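Local coordinates for purine nucleoside phosphorylase (Thermus thermophilus, PDB 6TK9), which probably catalyses the reversible phosphorolysis of purine nucleosides such as inosine and guanosine to the free base and ribose 1-phosphate, at residues P118-D130 against R225-V237. Residues are numbered along the deposited sequence; the frame is centred on the assembly and turned at random.
Sequences PRFRAGGIMLHLD and RVLGLSTITDMAV
Met-126 and Ser-230 pair through two nearly straight backbone hydrogen bonds, Met-126 N to Ser-230 O (2.9 Å) and Ser-230 N to Met-126 O (3.1 Å). They join strands 124-130 and 225-233 as antiparallel neighbours whose directions lie 140° apart. His-128 N adds a bond to Gly-228 O. At the other end a type II turn, Arg-121 to Gly-124, presents Gly-123 N to Ile-232 O at 2.9 Å.

The polar side-chain contact is His-128 NE2 with Ser-230 OG, 2.7 Å apart. The hydroxyl lies at the ring edge, near its plane, and also bonds Ser-111 OG. CG of His-128 stands beside its backbone N (chi1 -69°), which lays the imidazole over Gly-228. Gly-228 CA sits 4.0 Å from the ring centroid in a CH-pi contact. A beta carbon on Gly-228 would clash with His-128 ND1. That nitrogen hydrogen-bonds Tyr-159 OH. A leucine in place of His-128 would probably leave Ser-230 OG and Tyr-159 OH without this shared buried partner.

Apolar contacts flank the strands. On the face of Met-126 and Ile-232, Ile-232 CD1 touches both Phe-120 CD2 and Met-126 CB, 4.0 Å from each. Past the corner at Asp-234, Met-235, bent at chi2 and chi3, brings SD to 3.8 Å from Phe-120 CB. On the face of Leu-127 and Leu-229, Leu-127 CD1 meets Leu-229 CD2 at 3.7 Å.

The pair belongs to the central mixed sheet of the phosphorylase fold. Strand 106-115 runs parallel to 225-235, and strand 179-185 parallel to 124-133. Helix 257-270 packs on Ile-125, Leu-229 and Thr-231, while helix 161-173 packs on Leu-127.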
ATOM      1  N   PRO A 118      14.861   3.416  -6.213  1.00 67.91           N
ATOM      2  CA  PRO A 118      15.350   3.405  -7.595  1.00 73.20           C
ATOM      3  C   PRO A 118      16.170   4.655  -7.972  1.00 70.79           C
ATOM      4  O   PRO A 118      16.869   4.602  -8.968  1.00 75.07           O
ATOM      5  CB  PRO A 118      14.069   3.342  -8.454  1.00 71.10           C
ATOM      6  CG  PRO A 118      12.986   2.886  -7.500  1.00 69.65           C
ATOM      7  CD  PRO A 118      13.388   3.449  -6.155  1.00 69.04           C
ATOM      8  N   ARG A 119      16.049   5.731  -7.185  1.00 67.82           N
ATOM      9  CA  ARG A 119      16.688   7.053  -7.419  1.00 66.28           C
ATOM     10  C   ARG A 119      18.187   6.932  -7.139  1.00 64.75           C
ATOM     11  O   ARG A 119      18.961   7.504  -7.921  1.00 66.85           O
ATOM     12  CB  ARG A 119      16.032   8.140  -6.558  1.00 68.77           C
ATOM     13  CG  ARG A 119      14.518   8.234  -6.718  1.00 76.74           C
ATOM     14  CD  ARG A 119      14.012   9.631  -7.024  1.00 84.48           C
ATOM     15  NE  ARG A 119      12.759   9.601  -7.774  1.00 87.97           N
ATOM     16  CZ  ARG A 119      11.553   9.905  -7.292  1.00 87.31           C
ATOM     17  NH1 ARG A 119      11.397  10.289  -6.033  1.00 82.87           N
ATOM     18  NH2 ARG A 119      10.498   9.829  -8.088  1.00 83.19           N
ATOM     19  N   PHE A 120      18.557   6.178  -6.094  1.00 65.28           N
ATOM     20  CA  PHE A 120      19.951   5.840  -5.679  1.00 64.45           C
ATOM     21  C   PHE A 120      20.758   5.284  -6.870  1.00 65.88           C
ATOM     22  O   PHE A 120      20.162   4.834  -7.865  1.00 63.57           O
ATOM     23  CB  PHE A 120      19.946   4.769  -4.579  1.00 65.36           C
ATOM     24  CG  PHE A 120      19.456   5.145  -3.197  1.00 55.23           C
ATOM     25  CD1 PHE A 120      18.752   6.314  -2.947  1.00 53.61           C
ATOM     26  CD2 PHE A 120      19.662   4.271  -2.140  1.00 54.46           C
ATOM     27  CE1 PHE A 120      18.303   6.621  -1.669  1.00 49.56           C
ATOM     28  CE2 PHE A 120      19.220   4.578  -0.862  1.00 53.85           C
ATOM     29  CZ  PHE A 120      18.539   5.755  -0.629  1.00 52.85           C
ATOM     30  N   ARG A 121      22.092   5.287  -6.749  1.00 74.55           N
ATOM     31  CA  ARG A 121      23.063   4.767  -7.758  1.00 75.29           C
ATOM     32  C   ARG A 121      24.099   3.882  -7.052  1.00 66.07           C
ATOM     33  O   ARG A 121      24.574   4.268  -5.952  1.00 57.92           O
ATOM     34  CB  ARG A 121      23.764   5.912  -8.513  1.00 86.17           C
ATOM     35  CG  ARG A 121      24.352   7.010  -7.626  1.00 99.79           C
ATOM     36  CD  ARG A 121      25.494   7.833  -8.220  1.00100.82           C
ATOM     37  NE  ARG A 121      26.722   7.056  -8.375  1.00107.55           N
ATOM     38  CZ  ARG A 121      27.723   7.356  -9.203  1.00110.08           C
ATOM     39  NH1 ARG A 121      27.667   8.436  -9.966  1.00112.85           N
ATOM     40  NH2 ARG A 121      28.783   6.568  -9.276  1.00102.68           N
ATOM     41  N   ALA A 122      24.446   2.746  -7.666  1.00 61.15           N
ATOM     42  CA  ALA A 122      25.658   1.953  -7.348  1.00 60.94           C
ATOM     43  C   ALA A 122      26.851   2.910  -7.202  1.00 63.80           C
ATOM     44  O   ALA A 122      26.985   3.838  -8.054  1.00 63.74           O
ATOM     45  CB  ALA A 122      25.915   0.922  -8.423  1.00 59.37           C
ATOM     46  N   GLY A 123      27.671   2.704  -6.163  1.00 56.24           N
ATOM     47  CA  GLY A 123      28.815   3.566  -5.817  1.00 54.91           C
ATOM     48  C   GLY A 123      28.458   4.681  -4.834  1.00 57.01           C
ATOM     49  O   GLY A 123      29.398   5.263  -4.249  1.00 60.27           O
ATOM     50  N   GLY A 124      27.170   4.993  -4.642  1.00 50.19           N
ATOM     51  CA  GLY A 124      26.739   6.115  -3.788  1.00 43.26           C
ATOM     52  C   GLY A 124      26.804   5.764  -2.317  1.00 39.73           C
ATOM     53  O   GLY A 124      27.043   4.611  -1.986  1.00 43.33           O
ATOM     54  N   ILE A 125      26.570   6.744  -1.457  1.00 38.69           N
ATOM     55  CA  ILE A 125      26.627   6.596   0.023  1.00 38.17           C
ATOM     56  C   ILE A 125      25.278   7.054   0.607  1.00 39.36           C
ATOM     57  O   ILE A 125      24.763   8.136   0.199  1.00 34.92           O
ATOM     58  CB  ILE A 125      27.818   7.404   0.568  1.00 37.15           C
ATOM     59  CG1 ILE A 125      29.151   6.928  -0.013  1.00 39.88           C
ATOM     60  CG2 ILE A 125      27.825   7.394   2.080  1.00 35.86           C
ATOM     61  CD1 ILE A 125      30.339   7.748   0.439  1.00 41.97           C
ATOM     62  N   MET A 126      24.714   6.248   1.510  1.00 40.89           N
ATOM     63  CA  MET A 126      23.391   6.495   2.129  1.00 43.06           C
ATOM     64  C   MET A 126      23.625   6.678   3.617  1.00 41.06           C
ATOM     65  O   MET A 126      24.106   5.737   4.245  1.00 41.76           O
ATOM     66  CB  MET A 126      22.389   5.353   1.904  1.00 45.56           C
ATOM     67  CG  MET A 126      20.982   5.675   2.425  1.00 44.08           C
ATOM     68  SD  MET A 126      19.870   4.231   2.520  1.00 43.01           S
ATOM     69  CE  MET A 126      20.143   3.687   4.202  1.00 45.83           C
ATOM     70  N   LEU A 127      23.332   7.874   4.112  1.00 39.75           N
ATOM     71  CA  LEU A 127      23.161   8.156   5.549  1.00 42.60           C
ATOM     72  C   LEU A 127      21.900   7.433   6.027  1.00 42.38           C
ATOM     73  O   LEU A 127      20.873   7.530   5.346  1.00 48.93           O
ATOM     74  CB  LEU A 127      23.029   9.671   5.701  1.00 44.66           C
ATOM     75  CG  LEU A 127      22.740  10.184   7.105  1.00 43.60           C
ATOM     76  CD1 LEU A 127      23.884   9.846   8.036  1.00 44.42           C
ATOM     77  CD2 LEU A 127      22.489  11.685   7.075  1.00 46.66           C
ATOM     78  N   HIS A 128      21.978   6.721   7.144  1.00 40.53           N
ATOM     79  CA  HIS A 128      20.818   6.041   7.772  1.00 38.86           C
ATOM     80  C   HIS A 128      19.992   7.092   8.515  1.00 41.64           C
ATOM     81  O   HIS A 128      20.576   7.795   9.366  1.00 45.03           O
ATOM     82  CB  HIS A 128      21.287   4.943   8.726  1.00 37.37           C
ATOM     83  CG  HIS A 128      21.907   3.762   8.061  1.00 37.47           C
ATOM     84  ND1 HIS A 128      22.009   2.548   8.698  1.00 35.42           N
ATOM     85  CD2 HIS A 128      22.455   3.606   6.831  1.00 39.57           C
ATOM     86  CE1 HIS A 128      22.597   1.686   7.885  1.00 42.37           C
ATOM     87  NE2 HIS A 128      22.878   2.310   6.724  1.00 39.07           N
ATOM     88  N   LEU A 129      18.696   7.184   8.213  1.00 39.91           N
ATOM     89  CA  LEU A 129      17.726   8.027   8.955  1.00 36.82           C
ATOM     90  C   LEU A 129      16.912   7.181   9.921  1.00 34.14           C
ATOM     91  O   LEU A 129      16.522   7.720  10.940  1.00 33.60           O
ATOM     92  CB  LEU A 129      16.809   8.713   7.953  1.00 37.78           C
ATOM     93  CG  LEU A 129      17.518   9.720   7.064  1.00 41.27           C
ATOM     94  CD1 LEU A 129      16.521  10.449   6.173  1.00 44.39           C
ATOM     95  CD2 LEU A 129      18.306  10.705   7.913  1.00 40.62           C
ATOM     96  N   ASP A 130      16.650   5.915   9.585  1.00 37.39           N
ATOM     97  CA  ASP A 130      15.861   4.976  10.434  1.00 38.99           C
ATOM     98  C   ASP A 130      16.078   3.539   9.956  1.00 38.23           C
ATOM     99  O   ASP A 130      16.750   3.336   8.915  1.00 42.08           O
ATOM    100  CB  ASP A 130      14.374   5.328  10.385  1.00 40.46           C
ATOM    101  CG  ASP A 130      13.614   5.048  11.659  1.00 40.99           C
ATOM    102  OD1 ASP A 130      14.252   4.609  12.619  1.00 41.38           O
ATOM    103  OD2 ASP A 130      12.375   5.248  11.654  1.00 46.77           O
ATOM    104  N   ARG A 225      25.567   7.355  21.166  1.00 42.95           N
ATOM    105  CA  ARG A 225      25.111   8.035  19.931  1.00 41.23           C
ATOM    106  C   ARG A 225      25.593   7.198  18.748  1.00 40.16           C
ATOM    107  O   ARG A 225      26.646   6.583  18.875  1.00 39.67           O
ATOM    108  CB  ARG A 225      25.656   9.457  19.839  1.00 46.45           C
ATOM    109  CG  ARG A 225      25.388  10.323  21.060  1.00 50.88           C
ATOM    110  CD  ARG A 225      26.440  11.417  21.157  1.00 54.18           C
ATOM    111  NE  ARG A 225      26.105  12.560  20.329  1.00 56.78           N
ATOM    112  CZ  ARG A 225      26.960  13.287  19.604  1.00 60.37           C
ATOM    113  NH1 ARG A 225      28.246  12.976  19.524  1.00 53.80           N
ATOM    114  NH2 ARG A 225      26.496  14.326  18.922  1.00 65.27           N
ATOM    115  N   VAL A 226      24.804   7.129  17.673  1.00 41.52           N
ATOM    116  CA  VAL A 226      24.990   6.179  16.533  1.00 39.30           C
ATOM    117  C   VAL A 226      24.822   6.972  15.233  1.00 41.54           C
ATOM    118  O   VAL A 226      23.894   7.784  15.139  1.00 45.28           O
ATOM    119  CB  VAL A 226      23.995   4.997  16.584  1.00 39.78           C
ATOM    120  CG1 VAL A 226      24.138   4.046  15.400  1.00 39.87           C
ATOM    121  CG2 VAL A 226      24.072   4.216  17.883  1.00 39.91           C
ATOM    122  N   LEU A 227      25.704   6.734  14.269  1.00 45.34           N
ATOM    123  CA  LEU A 227      25.603   7.222  12.871  1.00 47.52           C
ATOM    124  C   LEU A 227      25.797   6.003  11.970  1.00 46.59           C
ATOM    125  O   LEU A 227      26.758   5.243  12.215  1.00 48.46           O
ATOM    126  CB  LEU A 227      26.676   8.294  12.637  1.00 47.57           C
ATOM    127  CG  LEU A 227      26.587   9.059  11.320  1.00 47.03           C
ATOM    128  CD1 LEU A 227      27.538  10.236  11.327  1.00 54.47           C
ATOM    129  CD2 LEU A 227      26.906   8.163  10.145  1.00 49.65           C
ATOM    130  N   GLY A 228      24.894   5.813  11.004  1.00 46.25           N
ATOM    131  CA  GLY A 228      24.881   4.654  10.097  1.00 40.21           C
ATOM    132  C   GLY A 228      25.172   5.087   8.672  1.00 41.23           C
ATOM    133  O   GLY A 228      24.520   6.023   8.194  1.00 39.95           O
ATOM    134  N   LEU A 229      26.130   4.443   8.015  1.00 38.50           N
ATOM    135  CA  LEU A 229      26.456   4.725   6.608  1.00 40.78           C
ATOM    136  C   LEU A 229      26.573   3.388   5.899  1.00 43.06           C
ATOM    137  O   LEU A 229      27.200   2.459   6.442  1.00 42.43           O
ATOM    138  CB  LEU A 229      27.755   5.523   6.459  1.00 43.41           C
ATOM    139  CG  LEU A 229      27.862   6.824   7.253  1.00 47.25           C
ATOM    140  CD1 LEU A 229      29.266   7.396   7.096  1.00 50.24           C
ATOM    141  CD2 LEU A 229      26.817   7.851   6.822  1.00 44.83           C
ATOM    142  N   SER A 230      25.960   3.319   4.724  1.00 40.64           N
ATOM    143  CA  SER A 230      26.097   2.194   3.793  1.00 39.17           C
ATOM    144  C   SER A 230      26.667   2.752   2.492  1.00 41.43           C
ATOM    145  O   SER A 230      26.370   3.923   2.140  1.00 37.32           O
ATOM    146  CB  SER A 230      24.790   1.499   3.625  1.00 38.91           C
ATOM    147  OG  SER A 230      24.376   0.982   4.880  1.00 37.66           O
ATOM    148  N   THR A 231      27.581   1.984   1.917  1.00 40.81           N
ATOM    149  CA  THR A 231      27.978   2.044   0.503  1.00 40.83           C
ATOM    150  C   THR A 231      26.879   1.304  -0.250  1.00 42.80           C
ATOM    151  O   THR A 231      26.668   0.119   0.035  1.00 45.14           O
ATOM    152  CB  THR A 231      29.368   1.431   0.300  1.00 44.30           C
ATOM    153  OG1 THR A 231      30.339   2.248   0.970  1.00 44.24           O
ATOM    154  CG2 THR A 231      29.687   1.285  -1.172  1.00 48.04           C
ATOM    155  N   ILE A 232      26.159   1.998  -1.120  1.00 42.31           N
ATOM    156  CA  ILE A 232      25.161   1.349  -2.002  1.00 47.13           C
ATOM    157  C   ILE A 232      25.955   0.644  -3.113  1.00 48.78           C
ATOM    158  O   ILE A 232      26.162   1.237  -4.167  1.00 47.13           O
ATOM    159  CB  ILE A 232      24.141   2.380  -2.505  1.00 48.52           C
ATOM    160  CG1 ILE A 232      23.455   3.095  -1.340  1.00 45.32           C
ATOM    161  CG2 ILE A 232      23.138   1.729  -3.446  1.00 49.26           C
ATOM    162  CD1 ILE A 232      22.658   2.189  -0.455  1.00 43.89           C
ATOM    163  N   THR A 233      26.413  -0.575  -2.833  1.00 49.53           N
ATOM    164  CA  THR A 233      27.324  -1.379  -3.684  1.00 53.72           C
ATOM    165  C   THR A 233      26.611  -1.834  -4.960  1.00 54.55           C
ATOM    166  O   THR A 233      27.288  -2.010  -5.994  1.00 56.55           O
ATOM    167  CB  THR A 233      27.855  -2.573  -2.884  1.00 56.07           C
ATOM    168  OG1 THR A 233      26.714  -3.253  -2.355  1.00 60.49           O
ATOM    169  CG2 THR A 233      28.798  -2.162  -1.773  1.00 51.08           C
ATOM    170  N   ASP A 234      25.297  -2.047  -4.889  1.00 59.42           N
ATOM    171  CA  ASP A 234      24.469  -2.533  -6.029  1.00 57.09           C
ATOM    172  C   ASP A 234      23.103  -1.843  -5.952  1.00 56.27           C
ATOM    173  O   ASP A 234      22.811  -1.192  -4.939  1.00 61.31           O
ATOM    174  CB  ASP A 234      24.366  -4.070  -6.050  1.00 51.90           C
ATOM    175  CG  ASP A 234      23.695  -4.718  -4.834  1.00 52.83           C
ATOM    176  OD1 ASP A 234      24.242  -4.589  -3.711  1.00 55.72           O
ATOM    177  OD2 ASP A 234      22.636  -5.371  -5.011  1.00 53.25           O
ATOM    178  N   MET A 235      22.305  -1.980  -7.001  1.00 56.91           N
ATOM    179  CA  MET A 235      20.911  -1.493  -7.032  1.00 57.74           C
ATOM    180  C   MET A 235      20.007  -2.735  -7.013  1.00 62.73           C
ATOM    181  O   MET A 235      19.998  -3.508  -7.992  1.00 61.30           O
ATOM    182  CB  MET A 235      20.674  -0.596  -8.256  1.00 54.03           C
ATOM    183  CG  MET A 235      21.283   0.813  -8.108  1.00 49.65           C
ATOM    184  SD  MET A 235      20.842   1.663  -6.548  1.00 51.43           S
ATOM    185  CE  MET A 235      19.065   1.771  -6.720  1.00 54.65           C
ATOM    186  N   ALA A 236      19.360  -2.959  -5.870  1.00 67.03           N
ATOM    187  CA  ALA A 236      18.409  -4.061  -5.609  1.00 65.31           C
ATOM    188  C   ALA A 236      17.008  -3.575  -5.985  1.00 56.27           C
ATOM    189  O   ALA A 236      16.234  -3.152  -5.086  1.00 64.87           O
ATOM    190  CB  ALA A 236      18.510  -4.495  -4.161  1.00 66.78           C
ATOM    191  N   VAL A 237      16.713  -3.590  -7.279  1.00 49.16           N
ATOM    192  CA  VAL A 237      15.375  -3.191  -7.794  1.00 54.75           C
ATOM    193  C   VAL A 237      14.842  -4.316  -8.680  1.00 52.13           C
ATOM    194  O   VAL A 237      15.393  -4.641  -9.726  1.00 54.25           O
ATOM    195  CB  VAL A 237      15.402  -1.789  -8.443  1.00 57.37           C
ATOM    196  CG1 VAL A 237      16.818  -1.247  -8.602  1.00 56.33           C
ATOM    197  CG2 VAL A 237      14.613  -1.720  -9.747  1.00 56.54           C
TER